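Local coordinates for protein arginase (Trypanosoma brucei brucei, PDB 4RHJ) that is of unknown function, though it adopts the arginase-deacetylase fold of its family and evolved without that family's binuclear manganese cluster, at residues P60-D63 with F64-S68; K207-L211 with H212-Y216; K310-K313 with E314-K318. All blocks are in the same frame, centred on the assembly; numbering follows the deposited sequence.

Overall arrangement
Along the chain, interactions 1, 2 and 3 follow in that order, each a local contact within one continuous stretch of the parallel-sheet arginase fold. Interaction 1 spans the short helix 62-66, and interaction 3 the last turns of helix 303-316. Their centres lie about 13 Å apart and they touch, since the Phe65 ring rests on Ile312, Lys313 and Ile316. Interaction 2, at the turn from helix 203-211 into strand 215-217, at one edge of the sheet within this chain, stands apart. Its centre is about 36 Å from interaction 1, across the middle of the chain, and about 28 Å from interaction 3. Interactions 1 and 3 thus pack two helices together, whereas interaction 2 lies beside another subunit.

Interaction 1. Residues P60-D63 with F64-S68; sequences PLLD and FFLQS
Leu61, Leu62 and Asp63 offer their carbonyl groups to the amides of Phe65, Leu66 and Gln67, and these backbone bonds build the single short helix of 62-66. Leu61 stands at its N-cap position. Phe65 N binds Leu61 O at 2.6 Å, with an N-H...O angle of 145°, and also makes a weak, strongly bent bond to Leu62 O. The principal partner of Leu62 O is Leu66 N, 3.0 Å away. The remaining bond, from Gln67 N to Asp63 O, is weak and long.

Side chains meet the backbone along the same line of carbonyls. Phe64 CB sits 3.4 Å from Leu61 O, and Phe65 CB lies 3.2 Å from Leu62 O. Leu66 curls back over the preceding turn, its CG reaching to 3.5 Å from Leu62 O. With chi1 at -59°, this CG stands beside the backbone N of its own residue, which sends the isobutyl group toward Leu62. Gln67 lays both CB and CG at 3.7 Å from Asp63 O.

Apolar contact between side chains is slight: Leu62 CG approaches Leu66 CD1 at 4.5 Å, one turn apart. The two phenylalanine rings instead lead away from 60-63. Phe64 reaches Ala305 and Ser309 on helix 303-316, while Leu62 touches Gln103 and Leu66 touches Asn100 on strand 95-103. Arg70 makes weak hydrogen bonds to the carbonyls of Phe65 and Leu66.

The whole is a short helical segment, little more than one turn, that leans on helix 303-316 and on a strand of the parallel sheet of the arginase-deacetylase fold; the side chain of Leu61 lies about 11 Å from that of Asp244, a manganese ligand in another structure of this protein, with no metal bound here.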
# COMPACT_ATOMS: atom_id res chain seq x y z
N PRO A 60 -13.91 -9.23 16.66
CA PRO A 60 -14.64 -9.60 15.45
C PRO A 60 -13.83 -10.59 14.63
O PRO A 60 -13.98 -11.78 14.84
CB PRO A 60 -14.83 -8.27 14.72
CG PRO A 60 -13.73 -7.38 15.25
CD PRO A 60 -13.31 -7.89 16.60
N LEU A 61 -12.98 -10.07 13.75
CA LEU A 61 -12.02 -10.83 12.92
C LEU A 61 -12.27 -12.32 12.67
O LEU A 61 -12.33 -12.75 11.52
CB LEU A 61 -10.60 -10.65 13.48
CG LEU A 61 -9.47 -10.99 12.52
CD1 LEU A 61 -9.38 -9.95 11.41
CD2 LEU A 61 -8.15 -11.11 13.26
N LEU A 62 -12.42 -13.10 13.74
CA LEU A 62 -12.84 -14.47 13.60
C LEU A 62 -14.11 -14.40 12.81
O LEU A 62 -14.13 -14.80 11.65
CB LEU A 62 -13.02 -15.13 14.98
CG LEU A 62 -13.92 -16.37 15.12
CD1 LEU A 62 -13.12 -17.60 15.50
CD2 LEU A 62 -15.04 -16.13 16.13
N ASP A 63 -15.16 -13.83 13.41
CA ASP A 63 -16.46 -13.66 12.78
C ASP A 63 -16.38 -12.99 11.39
O ASP A 63 -17.19 -13.27 10.52
CB ASP A 63 -17.38 -12.84 13.70
CG ASP A 63 -17.07 -13.05 15.18
OD1 ASP A 63 -17.47 -14.10 15.73
OD2 ASP A 63 -16.45 -12.16 15.80
N PHE A 64 -15.40 -12.10 11.22
CA PHE A 64 -15.13 -11.45 9.94
C PHE A 64 -14.53 -12.45 8.93
O PHE A 64 -14.84 -12.40 7.75
CB PHE A 64 -14.19 -10.27 10.15
CG PHE A 64 -14.06 -9.38 8.95
CD1 PHE A 64 -15.03 -8.44 8.66
CD2 PHE A 64 -12.95 -9.46 8.14
CE1 PHE A 64 -14.91 -7.60 7.57
CE2 PHE A 64 -12.82 -8.62 7.03
CZ PHE A 64 -13.80 -7.68 6.75
N PHE A 65 -13.70 -13.37 9.42
CA PHE A 65 -13.14 -14.42 8.58
C PHE A 65 -14.19 -15.44 8.15
O PHE A 65 -14.10 -16.04 7.08
CB PHE A 65 -12.02 -15.16 9.33
CG PHE A 65 -11.49 -16.35 8.59
CD1 PHE A 65 -10.62 -16.19 7.52
CD2 PHE A 65 -11.85 -17.63 8.96
CE1 PHE A 65 -10.13 -17.28 6.83
CE2 PHE A 65 -11.35 -18.73 8.27
CZ PHE A 65 -10.50 -18.55 7.22
N LEU A 66 -15.19 -15.64 9.00
CA LEU A 66 -16.22 -16.61 8.70
C LEU A 66 -17.19 -16.07 7.66
O LEU A 66 -17.84 -16.85 6.96
CB LEU A 66 -16.96 -17.01 9.97
CG LEU A 66 -16.09 -17.62 11.07
CD1 LEU A 66 -16.95 -17.98 12.27
CD2 LEU A 66 -15.33 -18.85 10.57
N GLN A 67 -17.25 -14.75 7.52
CA GLN A 67 -18.17 -14.12 6.57
C GLN A 67 -17.47 -13.78 5.25
O GLN A 67 -18.08 -13.31 4.29
CB GLN A 67 -18.78 -12.86 7.20
CG GLN A 67 -17.87 -11.65 7.27
CD GLN A 67 -18.64 -10.35 7.38
OE1 GLN A 67 -19.83 -10.34 7.70
NE2 GLN A 67 -17.98 -9.24 7.09
N SER A 68 -16.17 -14.07 5.21
CA SER A 68 -15.31 -13.78 4.08
C SER A 68 -15.44 -14.84 2.98
O SER A 68 -15.90 -15.95 3.25
CB SER A 68 -13.86 -13.67 4.55
OG SER A 68 -13.76 -12.82 5.68

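Interaction 2. Residues K207-L211 with H212-Y216; sequences KVRKL and HKMFY
Arg209 and Tyr216 stack across the turn of a beta-alpha-beta unit, in which strand 190-196 leads through helix 203-211 into strand 215-217. The guanidinium lies nearly flat on the tyrosine ring, the two planes 18° apart and their centres separated by 4.1 Å. This is also a cation-pi contact, since Arg209 CZ stands over the ring face, 25° off its normal. Behind the charged group, Arg209 CD makes a CH-pi contact over the same ring, 3.9 Å from the centroid. The arginine chain, extended from CG to NE, lays both CD and the guanidinium over the ring.

The nitrogens of the guanidinium have partners beyond the ring, which help fix its rotation: NH2 forms a salt bridge with Asp218 OD1 and a hydrogen bond with Asn198 OD1. Tyr75 of the second subunit packs on Tyr216 and makes a weak hydrogen bond with Arg209 NH1, placing the stack beside a subunit contact.

Between helix and strand, Lys213 adopts left-handed helical backbone angles, and the Met214 side chain touches Leu185 of helix 180-186 and Val193 of strand 190-196. After Leu211, His212 N divides itself between two weak bonds, to Val208 O at 3.3 Å and to Arg209 O at 3.2 Å.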
# COMPACT_ATOMS: atom_id res chain seq x y z
N LYS A 207 21.77 -9.72 20.28
CA LYS A 207 22.63 -10.53 21.13
C LYS A 207 21.96 -11.88 21.35
O LYS A 207 22.61 -12.92 21.25
CB LYS A 207 22.93 -9.83 22.47
CG LYS A 207 21.74 -9.43 23.31
CD LYS A 207 22.16 -8.78 24.62
CE LYS A 207 22.36 -7.28 24.49
NZ LYS A 207 23.43 -6.90 23.53
N VAL A 208 20.66 -11.86 21.59
CA VAL A 208 19.89 -13.08 21.81
C VAL A 208 19.81 -13.90 20.52
O VAL A 208 19.49 -15.09 20.55
CB VAL A 208 18.46 -12.77 22.33
CG1 VAL A 208 17.50 -12.72 21.19
CG2 VAL A 208 18.01 -13.82 23.31
N ARG A 209 20.10 -13.26 19.39
CA ARG A 209 20.06 -13.94 18.10
C ARG A 209 21.24 -14.88 17.89
O ARG A 209 21.06 -16.07 17.70
CB ARG A 209 20.01 -12.93 16.96
CG ARG A 209 18.62 -12.43 16.60
CD ARG A 209 18.73 -11.31 15.57
NE ARG A 209 17.46 -10.93 14.99
CZ ARG A 209 17.34 -10.14 13.92
NH1 ARG A 209 18.42 -9.67 13.31
NH2 ARG A 209 16.14 -9.84 13.45
N LYS A 210 22.46 -14.34 17.91
CA LYS A 210 23.63 -15.18 17.65
C LYS A 210 23.96 -16.07 18.84
O LYS A 210 24.86 -16.91 18.77
CB LYS A 210 24.84 -14.32 17.28
CG LYS A 210 25.65 -13.81 18.46
CD LYS A 210 26.86 -13.01 17.98
CE LYS A 210 27.67 -13.79 16.97
NZ LYS A 210 28.78 -12.99 16.41
N LEU A 211 23.24 -15.88 19.94
CA LEU A 211 23.42 -16.69 21.14
C LEU A 211 22.50 -17.90 21.12
O LEU A 211 22.80 -18.93 21.74
CB LEU A 211 23.18 -15.86 22.40
CG LEU A 211 24.44 -15.44 23.16
CD1 LEU A 211 24.21 -14.13 23.89
CD2 LEU A 211 24.84 -16.53 24.14
N HIS A 212 21.38 -17.79 20.40
CA HIS A 212 20.50 -18.93 20.20
C HIS A 212 20.42 -19.34 18.74
O HIS A 212 19.46 -19.99 18.31
CB HIS A 212 19.11 -18.66 20.76
CG HIS A 212 18.59 -19.78 21.61
ND1 HIS A 212 18.05 -19.57 22.86
CD2 HIS A 212 18.56 -21.11 21.40
CE1 HIS A 212 17.69 -20.74 23.38
NE2 HIS A 212 17.99 -21.69 22.51
N LYS A 213 21.44 -18.94 17.98
CA LYS A 213 21.73 -19.44 16.64
C LYS A 213 20.50 -19.60 15.73
O LYS A 213 20.40 -20.58 14.99
CB LYS A 213 22.48 -20.77 16.75
CG LYS A 213 23.82 -20.67 17.49
CD LYS A 213 24.40 -22.04 17.83
CE LYS A 213 25.61 -21.93 18.74
NZ LYS A 213 25.28 -21.21 20.01
N MET A 214 19.59 -18.63 15.80
CA MET A 214 18.38 -18.66 14.99
C MET A 214 18.63 -17.94 13.68
O MET A 214 19.56 -17.14 13.57
CB MET A 214 17.21 -18.03 15.73
CG MET A 214 17.08 -16.52 15.61
SD MET A 214 15.62 -15.93 16.47
CE MET A 214 16.11 -16.22 18.17
N PHE A 215 17.82 -18.23 12.68
CA PHE A 215 17.98 -17.58 11.39
C PHE A 215 16.97 -16.46 11.23
O PHE A 215 15.88 -16.48 11.81
CB PHE A 215 17.86 -18.60 10.24
CG PHE A 215 18.48 -18.13 8.95
CD1 PHE A 215 19.80 -17.69 8.93
CD2 PHE A 215 17.77 -18.15 7.77
CE1 PHE A 215 20.38 -17.26 7.76
CE2 PHE A 215 18.35 -17.72 6.58
CZ PHE A 215 19.66 -17.28 6.58
N TYR A 216 17.34 -15.46 10.44
CA TYR A 216 16.50 -14.29 10.29
C TYR A 216 16.65 -13.68 8.90
O TYR A 216 17.64 -13.89 8.21
CB TYR A 216 16.82 -13.26 11.38
CG TYR A 216 18.27 -13.19 11.79
CD1 TYR A 216 19.13 -12.24 11.24
CD2 TYR A 216 18.79 -14.06 12.75
CE1 TYR A 216 20.45 -12.17 11.63
CE2 TYR A 216 20.11 -13.99 13.14
CZ TYR A 216 20.93 -13.05 12.58
OH TYR A 216 22.25 -12.99 12.98

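Interaction 3. Residues K310-K313 with E314-K318; sequences KIIK and EGILK
From Lys310 to Leu317 the backbone keeps the i to i+4 bonds of an alpha-helix, with Glu314 N bonded to Lys310 O at 3.2 Å and a nearly straight N-H...O angle of 170°, Ile316 N bonded to Ile312 O at 3.0 Å, and Gly315 N shared by weak bonds to Ile311 O and Ile312 O, before Leu317 leaves helical backbone angles.

Among the side chains, Lys310 and Glu314 are one turn apart and meet obliquely in a salt bridge, Lys310 NZ to Glu314 OE2 at 3.2 Å. The hydrogen bond within it is weak, and the position of OE2 is less certain. Both chains are bent at their second torsion. Glu314, with its CG beside its own backbone N (chi1 -49°), turns back over the helix so that this CG lies 3.7 Å from Lys310 O. Lys313 runs alongside Glu314 and points the same way, Lys313 CG lying 3.9 Å from Glu314 CD, but its ammonium goes on to hydrogen-bond the carbonyls of Asp71 and Pro69. Lys313 NZ stays about 4.9 Å from Glu314 OE2, beyond contact, so any attraction between the two charges is probably modest. Elsewhere on the turn, Ile312 CG2 and Ile316 CD1 approach to 4.4 Å, an apolar contact.

Several elements pack around this largely buried contact. Helix 266-274 supplies Leu270 against Lys310, Ile311 and Glu314, and Arg199 of the third subunit packs on Lys310. Ile312, Lys313 and Ile316 receive the Phe65 ring of helix 62-66, while Leu78 of strand 77-81, at one edge of this chain's parallel sheet, touches Lys313 and Ile316.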
# COMPACT_ATOMS: atom_id res chain seq x y z
N LYS A 310 -7.68 -12.64 4.71
CA LYS A 310 -6.96 -13.35 3.67
C LYS A 310 -5.82 -14.19 4.24
O LYS A 310 -5.65 -15.35 3.86
CB LYS A 310 -6.39 -12.37 2.65
CG LYS A 310 -5.73 -13.00 1.42
CD LYS A 310 -6.71 -13.79 0.57
CE LYS A 310 -6.06 -14.23 -0.74
NZ LYS A 310 -7.02 -14.92 -1.65
N ILE A 311 -5.05 -13.62 5.17
CA ILE A 311 -3.85 -14.28 5.69
C ILE A 311 -4.21 -15.60 6.35
O ILE A 311 -3.51 -16.58 6.16
CB ILE A 311 -3.09 -13.39 6.71
CG1 ILE A 311 -2.37 -12.22 5.99
CG2 ILE A 311 -2.10 -14.20 7.54
CD1 ILE A 311 -1.47 -12.66 4.82
N ILE A 312 -5.31 -15.62 7.09
CA ILE A 312 -5.77 -16.84 7.79
C ILE A 312 -6.18 -17.94 6.81
O ILE A 312 -5.85 -19.11 6.99
CB ILE A 312 -6.96 -16.55 8.75
CG1 ILE A 312 -6.64 -15.43 9.74
CG2 ILE A 312 -7.39 -17.82 9.49
CD1 ILE A 312 -7.87 -14.70 10.28
N LYS A 313 -6.95 -17.55 5.79
CA LYS A 313 -7.35 -18.44 4.71
C LYS A 313 -6.16 -19.22 4.16
O LYS A 313 -6.11 -20.44 4.24
CB LYS A 313 -8.01 -17.66 3.56
CG LYS A 313 -8.32 -18.52 2.32
CD LYS A 313 -9.58 -18.07 1.59
CE LYS A 313 -9.48 -16.67 1.08
NZ LYS A 313 -10.64 -16.33 0.22
N GLU A 314 -5.18 -18.50 3.63
CA GLU A 314 -4.07 -19.16 2.95
C GLU A 314 -3.07 -19.78 3.93
O GLU A 314 -2.15 -20.50 3.52
CB GLU A 314 -3.40 -18.16 2.01
CG GLU A 314 -4.40 -17.41 1.11
CD GLU A 314 -5.10 -18.28 0.07
OE1 GLU A 314 -4.67 -19.42 -0.17
OE2 GLU A 314 -6.08 -17.81 -0.54
N GLY A 315 -3.28 -19.53 5.22
CA GLY A 315 -2.58 -20.24 6.26
C GLY A 315 -3.18 -21.61 6.50
O GLY A 315 -2.48 -22.57 6.82
N ILE A 316 -4.49 -21.72 6.30
CA ILE A 316 -5.16 -23.00 6.43
C ILE A 316 -4.89 -23.91 5.22
O ILE A 316 -4.68 -25.10 5.37
CB ILE A 316 -6.66 -22.82 6.61
CG1 ILE A 316 -6.97 -22.24 8.00
CG2 ILE A 316 -7.36 -24.14 6.47
CD1 ILE A 316 -8.42 -21.92 8.19
N LEU A 317 -4.91 -23.33 4.03
CA LEU A 317 -4.59 -24.06 2.82
C LEU A 317 -3.24 -24.81 2.92
O LEU A 317 -2.19 -24.22 2.75
CB LEU A 317 -4.58 -23.09 1.64
CG LEU A 317 -4.48 -23.64 0.23
CD1 LEU A 317 -5.26 -22.76 -0.71
CD2 LEU A 317 -3.04 -23.69 -0.19
N LYS A 318 -3.31 -26.10 3.23
CA LYS A 318 -2.14 -26.97 3.24
C LYS A 318 -2.63 -28.39 3.42
O LYS A 318 -3.53 -28.62 4.23
CB LYS A 318 -1.16 -26.60 4.36
CG LYS A 318 0.30 -26.86 4.03
CD LYS A 318 0.64 -28.35 3.95
CE LYS A 318 1.55 -28.64 2.78
NZ LYS A 318 2.92 -28.11 2.99